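Local coordinates for protein putative phosphosugar isomerase (Clostridium difficile, PDB 3G68) that is a putative phosphosugar isomerase with two SIS-type domains that probably binds and isomerises sugar phosphates, at residues E176-F187 / D302-N313. Residues are numbered along the deposited sequence; the frame is centred on the assembly and turned at random.
With EDO (1,2-ethanediol), chain I.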
ATOM      1  N   GLU B 176      21.605 -29.930 -11.731  1.00 12.64           N
ATOM      2  CA  GLU B 176      21.678 -31.198 -10.987  1.00 11.92           C
ATOM      3  C   GLU B 176      21.861 -30.960  -9.486  1.00 11.33           C
ATOM      4  O   GLU B 176      21.212 -31.634  -8.676  1.00  8.85           O
ATOM      5  CB  GLU B 176      22.740 -32.126 -11.554  1.00 12.31           C
ATOM      6  CG  GLU B 176      22.443 -32.584 -12.980  1.00 11.95           C
ATOM      7  CD  GLU B 176      21.045 -33.162 -13.187  1.00 15.52           C
ATOM      8  OE1 GLU B 176      20.640 -34.066 -12.436  1.00 14.94           O
ATOM      9  OE2 GLU B 176      20.356 -32.737 -14.133  1.00 19.17           O
ATOM     10  N   ILE B 177      22.699 -29.995  -9.111  1.00 10.83           N
ATOM     11  CA  ILE B 177      22.802 -29.650  -7.680  1.00 10.58           C
ATOM     12  C   ILE B 177      21.433 -29.240  -7.130  1.00 11.20           C
ATOM     13  O   ILE B 177      21.055 -29.660  -6.047  1.00 10.93           O
ATOM     14  CB  ILE B 177      23.795 -28.525  -7.422  1.00 11.68           C
ATOM     15  CG1 ILE B 177      25.224 -28.986  -7.760  1.00 13.82           C
ATOM     16  CG2 ILE B 177      23.685 -28.047  -5.972  1.00 14.48           C
ATOM     17  CD1 ILE B 177      25.690 -30.213  -7.047  1.00 11.50           C
ATOM     18  N   ASN B 178      20.696 -28.441  -7.889  1.00 11.65           N
ATOM     19  CA  ASN B 178      19.367 -27.991  -7.459  1.00 12.30           C
ATOM     20  C   ASN B 178      18.330 -29.136  -7.358  1.00 11.46           C
ATOM     21  O   ASN B 178      17.509 -29.113  -6.454  1.00  8.48           O
ATOM     22  CB  ASN B 178      18.918 -26.780  -8.264  1.00 13.45           C
ATOM     23  CG  ASN B 178      19.560 -25.486  -7.730  1.00 16.99           C
ATOM     24  OD1 ASN B 178      19.188 -24.997  -6.655  1.00 15.83           O
ATOM     25  ND2 ASN B 178      20.547 -24.972  -8.438  1.00 21.76           N
ATOM     26  N   LYS B 179      18.410 -30.135  -8.241  1.00  8.34           N
ATOM     27  CA  LYS B 179      17.546 -31.341  -8.124  1.00  9.69           C
ATOM     28  C   LYS B 179      17.859 -32.137  -6.844  1.00  9.42           C
ATOM     29  O   LYS B 179      16.961 -32.591  -6.131  1.00  9.38           O
ATOM     30  CB  LYS B 179      17.711 -32.251  -9.348  1.00 10.49           C
ATOM     31  CG  LYS B 179      17.206 -31.660 -10.601  1.00 10.31           C
ATOM     32  CD  LYS B 179      17.395 -32.699 -11.723  1.00 15.35           C
ATOM     33  CE  LYS B 179      16.844 -32.211 -13.013  1.00 20.29           C
ATOM     34  NZ  LYS B 179      17.329 -33.082 -14.076  1.00 16.91           N
ATOM     35  N   ILE B 180      19.144 -32.305  -6.550  1.00 11.65           N
ATOM     36  CA  ILE B 180      19.596 -32.980  -5.332  1.00 10.11           C
ATOM     37  C   ILE B 180      19.082 -32.191  -4.137  1.00 10.23           C
ATOM     38  O   ILE B 180      18.561 -32.766  -3.190  1.00  9.98           O
ATOM     39  CB  ILE B 180      21.142 -33.098  -5.285  1.00 10.29           C
ATOM     40  CG1 ILE B 180      21.641 -34.060  -6.370  1.00  9.33           C
ATOM     41  CG2 ILE B 180      21.629 -33.556  -3.940  1.00 10.32           C
ATOM     42  CD1 ILE B 180      23.183 -34.010  -6.589  1.00  9.67           C
ATOM     43  N   LEU B 181      19.184 -30.865  -4.191  1.00  9.52           N
ATOM     44  CA  LEU B 181      18.671 -30.021  -3.090  1.00  9.42           C
ATOM     45  C   LEU B 181      17.154 -30.176  -2.925  1.00  9.21           C
ATOM     46  O   LEU B 181      16.629 -30.169  -1.810  1.00 10.17           O
ATOM     47  CB  LEU B 181      19.071 -28.551  -3.298  1.00  8.87           C
ATOM     48  CG  LEU B 181      20.538 -28.223  -3.046  1.00 10.54           C
ATOM     49  CD1 LEU B 181      20.845 -26.760  -3.470  1.00 11.41           C
ATOM     50  CD2 LEU B 181      20.920 -28.457  -1.554  1.00  8.29           C
ATOM     51  N   ASP B 182      16.455 -30.340  -4.036  1.00  9.57           N
ATOM     52  CA  ASP B 182      15.013 -30.580  -4.012  1.00 11.29           C
ATOM     53  C   ASP B 182      14.696 -31.915  -3.291  1.00 11.70           C
ATOM     54  O   ASP B 182      13.697 -31.975  -2.592  1.00 14.86           O
ATOM     55  CB  ASP B 182      14.404 -30.664  -5.419  1.00 12.27           C
ATOM     56  CG  ASP B 182      14.254 -29.324  -6.132  1.00 17.11           C
ATOM     57  OD1 ASP B 182      14.300 -28.245  -5.521  1.00 14.54           O
ATOM     58  OD2 ASP B 182      14.011 -29.385  -7.357  1.00 17.88           O
ATOM     59  N   ALA B 183      15.538 -32.948  -3.428  1.00 10.12           N
ATOM     60  CA  ALA B 183      15.346 -34.225  -2.714  1.00 10.08           C
ATOM     61  C   ALA B 183      15.668 -34.045  -1.226  1.00 10.27           C
ATOM     62  O   ALA B 183      14.925 -34.472  -0.330  1.00 11.22           O
ATOM     63  CB  ALA B 183      16.265 -35.315  -3.319  1.00 11.02           C
ATOM     64  N   ILE B 184      16.759 -33.361  -0.946  1.00 10.42           N
ATOM     65  CA  ILE B 184      17.188 -33.119   0.442  1.00 10.52           C
ATOM     66  C   ILE B 184      16.115 -32.356   1.255  1.00 10.87           C
ATOM     67  O   ILE B 184      15.901 -32.634   2.428  1.00  8.83           O
ATOM     68  CB  ILE B 184      18.551 -32.330   0.456  1.00 10.99           C
ATOM     69  CG1 ILE B 184      19.700 -33.209  -0.098  1.00 13.75           C
ATOM     70  CG2 ILE B 184      18.847 -31.783   1.832  1.00 12.30           C
ATOM     71  CD1 ILE B 184      21.039 -32.427  -0.274  1.00 11.46           C
ATOM     72  N   ASN B 185      15.396 -31.436   0.605  1.00  9.87           N
ATOM     73  CA  ASN B 185      14.380 -30.636   1.264  0.70 10.09           C
ATOM     74  C   ASN B 185      13.092 -31.393   1.623  1.00 10.68           C
ATOM     75  O   ASN B 185      12.279 -30.906   2.396  1.00  9.70           O
ATOM     76  CB  ASN B 185      14.014 -29.400   0.441  0.70 10.41           C
ATOM     77  CG  ASN B 185      13.377 -28.322   1.306  0.70  9.47           C
ATOM     78  OD1 ASN B 185      13.896 -27.996   2.375  0.70 16.15           O
ATOM     79  ND2 ASN B 185      12.268 -27.776   0.859  0.70 13.12           N
ATOM     80  N   ARG B 186      12.907 -32.568   1.029  1.00  9.88           N
ATOM     81  CA  ARG B 186      11.745 -33.426   1.334  1.00 10.41           C
ATOM     82  C   ARG B 186      12.007 -34.403   2.469  1.00 10.31           C
ATOM     83  O   ARG B 186      11.080 -35.065   2.954  1.00  8.70           O
ATOM     84  CB  ARG B 186      11.344 -34.219   0.087  1.00 11.90           C
ATOM     85  CG  ARG B 186      10.913 -33.287  -1.028  1.00 11.15           C
ATOM     86  CD  ARG B 186      10.348 -34.080  -2.152  1.00 20.34           C
ATOM     87  NE  ARG B 186       9.797 -33.223  -3.176  1.00 22.19           N
ATOM     88  CZ  ARG B 186       9.123 -33.659  -4.230  1.00 27.01           C
ATOM     89  NH1 ARG B 186       8.903 -34.952  -4.408  1.00 27.54           N
ATOM     90  NH2 ARG B 186       8.650 -32.781  -5.109  1.00 29.86           N
ATOM     91  N   PHE B 187      13.263 -34.507   2.893  1.00  9.91           N
ATOM     92  CA  PHE B 187      13.671 -35.476   3.912  1.00  9.30           C
ATOM     93  C   PHE B 187      12.836 -35.354   5.181  1.00 10.19           C
ATOM     94  O   PHE B 187      12.282 -36.341   5.653  1.00  8.48           O
ATOM     95  CB  PHE B 187      15.173 -35.314   4.162  1.00  9.08           C
ATOM     96  CG  PHE B 187      15.786 -36.337   5.080  1.00 10.89           C
ATOM     97  CD1 PHE B 187      15.590 -36.276   6.460  1.00  9.09           C
ATOM     98  CD2 PHE B 187      16.672 -37.317   4.563  1.00 11.10           C
ATOM     99  CE1 PHE B 187      16.207 -37.205   7.311  1.00  9.33           C
ATOM    100  CE2 PHE B 187      17.275 -38.246   5.395  1.00 11.64           C
ATOM    101  CZ  PHE B 187      17.063 -38.202   6.762  1.00 12.90           C
ATOM    102  N   ASP B 302       5.473 -38.487  -1.103  1.00 18.95           N
ATOM    103  CA  ASP B 302       5.669 -37.857  -2.394  1.00 22.08           C
ATOM    104  C   ASP B 302       7.151 -37.550  -2.623  1.00 22.62           C
ATOM    105  O   ASP B 302       7.655 -36.470  -2.259  1.00 21.13           O
ATOM    106  CB  ASP B 302       4.812 -36.596  -2.526  1.00 24.26           C
ATOM    107  CG  ASP B 302       4.972 -35.937  -3.875  1.00 27.27           C
ATOM    108  OD1 ASP B 302       5.351 -36.642  -4.840  1.00 27.94           O
ATOM    109  OD2 ASP B 302       4.736 -34.718  -3.953  1.00 38.00           O
ATOM    110  N   ILE B 303       7.804 -38.545  -3.229  1.00 24.02           N
ATOM    111  CA  ILE B 303       9.235 -38.580  -3.538  1.00 25.71           C
ATOM    112  C   ILE B 303       9.375 -38.245  -5.020  1.00 26.78           C
ATOM    113  O   ILE B 303       8.493 -38.609  -5.811  1.00 28.48           O
ATOM    114  CB  ILE B 303       9.778 -40.034  -3.262  1.00 25.49           C
ATOM    115  CG1 ILE B 303       9.696 -40.350  -1.767  1.00 30.83           C
ATOM    116  CG2 ILE B 303      11.227 -40.241  -3.718  1.00 25.11           C
ATOM    117  CD1 ILE B 303      10.103 -41.750  -1.405  1.00 26.04           C
ATOM    118  N   THR B 304      10.468 -37.570  -5.402  1.00 26.55           N
ATOM    119  CA  THR B 304      10.747 -37.275  -6.809  1.00 25.49           C
ATOM    120  C   THR B 304      10.667 -38.503  -7.698  1.00 26.54           C
ATOM    121  O   THR B 304      10.943 -39.622  -7.269  1.00 27.04           O
ATOM    122  CB  THR B 304      12.156 -36.712  -7.060  1.00 26.48           C
ATOM    123  OG1 THR B 304      12.333 -36.521  -8.476  1.00 22.96           O
ATOM    124  CG2 THR B 304      13.275 -37.675  -6.558  1.00 20.71           C
ATOM    125  N   ASP B 305      10.353 -38.245  -8.959  1.00 26.98           N
ATOM    126  CA  ASP B 305      10.248 -39.251  -9.996  1.00 28.61           C
ATOM    127  C   ASP B 305      11.669 -39.641 -10.495  1.00 25.81           C
ATOM    128  O   ASP B 305      11.852 -40.699 -11.133  1.00 27.25           O
ATOM    129  CB  ASP B 305       9.421 -38.652 -11.170  1.00 30.57           C
ATOM    130  CG  ASP B 305       8.500 -39.650 -11.815  1.00 36.98           C
ATOM    131  OD1 ASP B 305       7.788 -40.356 -11.065  1.00 47.66           O
ATOM    132  OD2 ASP B 305       8.436 -39.692 -13.068  1.00 50.53           O
ATOM    133  N   ASN B 306      12.654 -38.778 -10.202  1.00 21.79           N
ATOM    134  CA  ASN B 306      14.037 -38.978 -10.610  1.00 19.50           C
ATOM    135  C   ASN B 306      14.590 -40.293 -10.035  1.00 18.29           C
ATOM    136  O   ASN B 306      14.704 -40.439  -8.804  1.00 16.99           O
ATOM    137  CB  ASN B 306      14.898 -37.778 -10.189  1.00 19.03           C
ATOM    138  CG  ASN B 306      16.324 -37.871 -10.690  1.00 19.36           C
ATOM    139  OD1 ASN B 306      17.102 -38.727 -10.251  1.00 14.44           O
ATOM    140  ND2 ASN B 306      16.691 -36.964 -11.597  1.00 19.81           N
ATOM    141  N   PRO B 307      14.976 -41.227 -10.918  1.00 17.77           N
ATOM    142  CA  PRO B 307      15.417 -42.554 -10.487  1.00 16.81           C
ATOM    143  C   PRO B 307      16.704 -42.586  -9.679  1.00 14.43           C
ATOM    144  O   PRO B 307      16.985 -43.601  -9.047  1.00 15.41           O
ATOM    145  CB  PRO B 307      15.598 -43.313 -11.804  1.00 17.96           C
ATOM    146  CG  PRO B 307      15.839 -42.271 -12.799  1.00 20.43           C
ATOM    147  CD  PRO B 307      15.060 -41.086 -12.388  1.00 18.46           C
ATOM    148  N   TYR B 308      17.469 -41.501  -9.711  1.00 13.08           N
ATOM    149  CA  TYR B 308      18.710 -41.406  -8.991  1.00 12.48           C
ATOM    150  C   TYR B 308      18.535 -40.646  -7.680  1.00 10.91           C
ATOM    151  O   TYR B 308      18.964 -41.122  -6.634  1.00  9.34           O
ATOM    152  CB  TYR B 308      19.769 -40.715  -9.834  1.00 13.65           C
ATOM    153  CG  TYR B 308      19.932 -41.316 -11.215  1.00 17.27           C
ATOM    154  CD1 TYR B 308      20.427 -42.607 -11.368  1.00 19.76           C
ATOM    155  CD2 TYR B 308      19.609 -40.581 -12.370  1.00 16.57           C
ATOM    156  CE1 TYR B 308      20.582 -43.173 -12.620  1.00 23.70           C
ATOM    157  CE2 TYR B 308      19.756 -41.148 -13.640  1.00 22.49           C
ATOM    158  CZ  TYR B 308      20.262 -42.441 -13.755  1.00 22.05           C
ATOM    159  OH  TYR B 308      20.435 -43.026 -14.995  1.00 25.34           O
ATOM    160  N   TYR B 309      17.877 -39.497  -7.723  1.00 11.05           N
ATOM    161  CA  TYR B 309      17.794 -38.643  -6.510  1.00  9.35           C
ATOM    162  C   TYR B 309      16.783 -39.080  -5.453  1.00  8.66           C
ATOM    163  O   TYR B 309      16.855 -38.635  -4.291  1.00  8.05           O
ATOM    164  CB  TYR B 309      17.654 -37.138  -6.876  1.00  9.84           C
ATOM    165  CG  TYR B 309      18.740 -36.668  -7.835  1.00 10.39           C
ATOM    166  CD1 TYR B 309      20.073 -37.032  -7.655  1.00 10.65           C
ATOM    167  CD2 TYR B 309      18.425 -35.864  -8.939  1.00  8.57           C
ATOM    168  CE1 TYR B 309      21.071 -36.614  -8.558  1.00 14.87           C
ATOM    169  CE2 TYR B 309      19.402 -35.432  -9.801  1.00  9.26           C
ATOM    170  CZ  TYR B 309      20.717 -35.817  -9.621  1.00 11.10           C
ATOM    171  OH  TYR B 309      21.691 -35.407 -10.499  1.00 11.80           O
ATOM    172  N   GLN B 310      15.883 -39.978  -5.828  1.00  9.21           N
ATOM    173  CA  GLN B 310      14.951 -40.599  -4.867  1.00  9.78           C
ATOM    174  C   GLN B 310      15.703 -41.315  -3.762  1.00  7.29           C
ATOM    175  O   GLN B 310      15.122 -41.596  -2.709  1.00  8.26           O
ATOM    176  CB  GLN B 310      13.996 -41.579  -5.572  1.00 10.17           C
ATOM    177  CG  GLN B 310      14.700 -42.809  -6.176  1.00 12.40           C
ATOM    178  CD  GLN B 310      13.749 -43.778  -6.877  1.00 11.30           C
ATOM    179  OE1 GLN B 310      12.555 -43.823  -6.609  1.00 12.32           O
ATOM    180  NE2 GLN B 310      14.294 -44.551  -7.786  1.00 10.94           N
ATOM    181  N   THR B 311      16.971 -41.648  -3.999  1.00  6.17           N
ATOM    182  CA  THR B 311      17.807 -42.293  -2.996  1.00  8.60           C
ATOM    183  C   THR B 311      17.896 -41.465  -1.694  1.00  7.42           C
ATOM    184  O   THR B 311      18.145 -41.994  -0.644  1.00  8.66           O
ATOM    185  CB  THR B 311      19.232 -42.620  -3.533  1.00  9.15           C
ATOM    186  OG1 THR B 311      19.900 -43.512  -2.623  1.00  9.11           O
ATOM    187  CG2 THR B 311      20.059 -41.340  -3.724  1.00  7.93           C
ATOM    188  N   PHE B 312      17.703 -40.161  -1.767  1.00  9.95           N
ATOM    189  CA  PHE B 312      17.761 -39.328  -0.554  1.00 10.13           C
ATOM    190  C   PHE B 312      16.511 -39.318   0.287  1.00  9.51           C
ATOM    191  O   PHE B 312      16.473 -38.606   1.287  1.00  9.96           O
ATOM    192  CB  PHE B 312      18.200 -37.907  -0.907  1.00  9.60           C
ATOM    193  CG  PHE B 312      19.538 -37.885  -1.502  1.00 12.60           C
ATOM    194  CD1 PHE B 312      20.637 -38.314  -0.748  1.00 14.42           C
ATOM    195  CD2 PHE B 312      19.728 -37.539  -2.839  1.00 12.06           C
ATOM    196  CE1 PHE B 312      21.915 -38.352  -1.332  1.00 13.70           C
ATOM    197  CE2 PHE B 312      21.001 -37.565  -3.399  1.00 11.75           C
ATOM    198  CZ  PHE B 312      22.089 -37.972  -2.640  1.00 11.75           C
ATOM    199  N   ASN B 313      15.478 -40.048  -0.141  1.00  8.90           N
ATOM    200  CA  ASN B 313      14.258 -40.154   0.631  1.00 10.12           C
ATOM    201  C   ASN B 313      13.714 -41.549   0.875  1.00 10.11           C
ATOM    202  O   ASN B 313      13.070 -41.748   1.887  1.00  9.63           O
ATOM    203  CB  ASN B 313      13.118 -39.429  -0.096  1.00  9.40           C
ATOM    204  CG  ASN B 313      13.378 -37.944  -0.345  1.00 10.40           C
ATOM    205  OD1 ASN B 313      12.800 -37.400  -1.274  1.00 13.43           O
ATOM    206  ND2 ASN B 313      14.199 -37.286   0.482  1.00  9.53           N
TER
HETATM  207  C1  EDO I 353       6.213 -36.097   1.816  1.00 22.70           C
HETATM  208  O1  EDO I 353       5.359 -36.846   0.934  1.00 19.81           O
HETATM  209  C2  EDO I 353       7.320 -35.415   1.022  1.00 30.60           C
HETATM  210  O2  EDO I 353       6.834 -34.894  -0.226  1.00 36.09           O
HETATM  211  O   HOH W   1      18.798 -36.144 -13.344  1.00 35.57           O
HETATM  212  O   HOH W   2       7.225 -35.470  -7.207  1.00 40.62           O
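I180, A183 and F187, spaced along the C-terminal end of helix 170-184 and the type I turn I184-F187 at its end, come nearest to Y309, F312 and N313 respectively, in the loop between strand 299-300 and helix 316-324, of which 307-311 have helical backbone angles. The backbones come close: the CA atoms of A183 and F312 are 6.0 Å apart, with the small A183 side chain between them, its CB 4.0 Å from CB of F312. Y309 has CG anti to its carbonyl carbon (chi1 -53°), and I180 CG1 lies over one face of its ring in a CH-pi contact, 3.7 Å from the centroid. Y309 OH donates to E176 OE1 at 2.6 Å, meeting that oxygen's anti lone pair, while OE2 of the same carboxylate takes a salt bridge from K179 NZ. K172 is a second cation on OE2, and Y55 also bonds the Y309 hydroxyl. A water links E176 OE1 to N306 ND2; N306 OD1, in turn, accepts from two backbone N atoms on opposite faces, an Asx turn with Y308 and an Asx motif with Y309, which hold the backbone N of Y309. At the other end, N313 ND2 bonds A183 O (3.0 Å), a carbonyl that R186 N reaches from its opposite face. R186 runs extended to place NH1 2.9 Å from D302 O, with a long, purely electrostatic pairing to the D302 carboxylate; R186 NH2 salt-bridges E137 of the second subunit. Two nearby lysines probably favour an ionised E176, and apolar contacts in the middle lie between the Y309-E176 and N313-A183 hydrogen bonds.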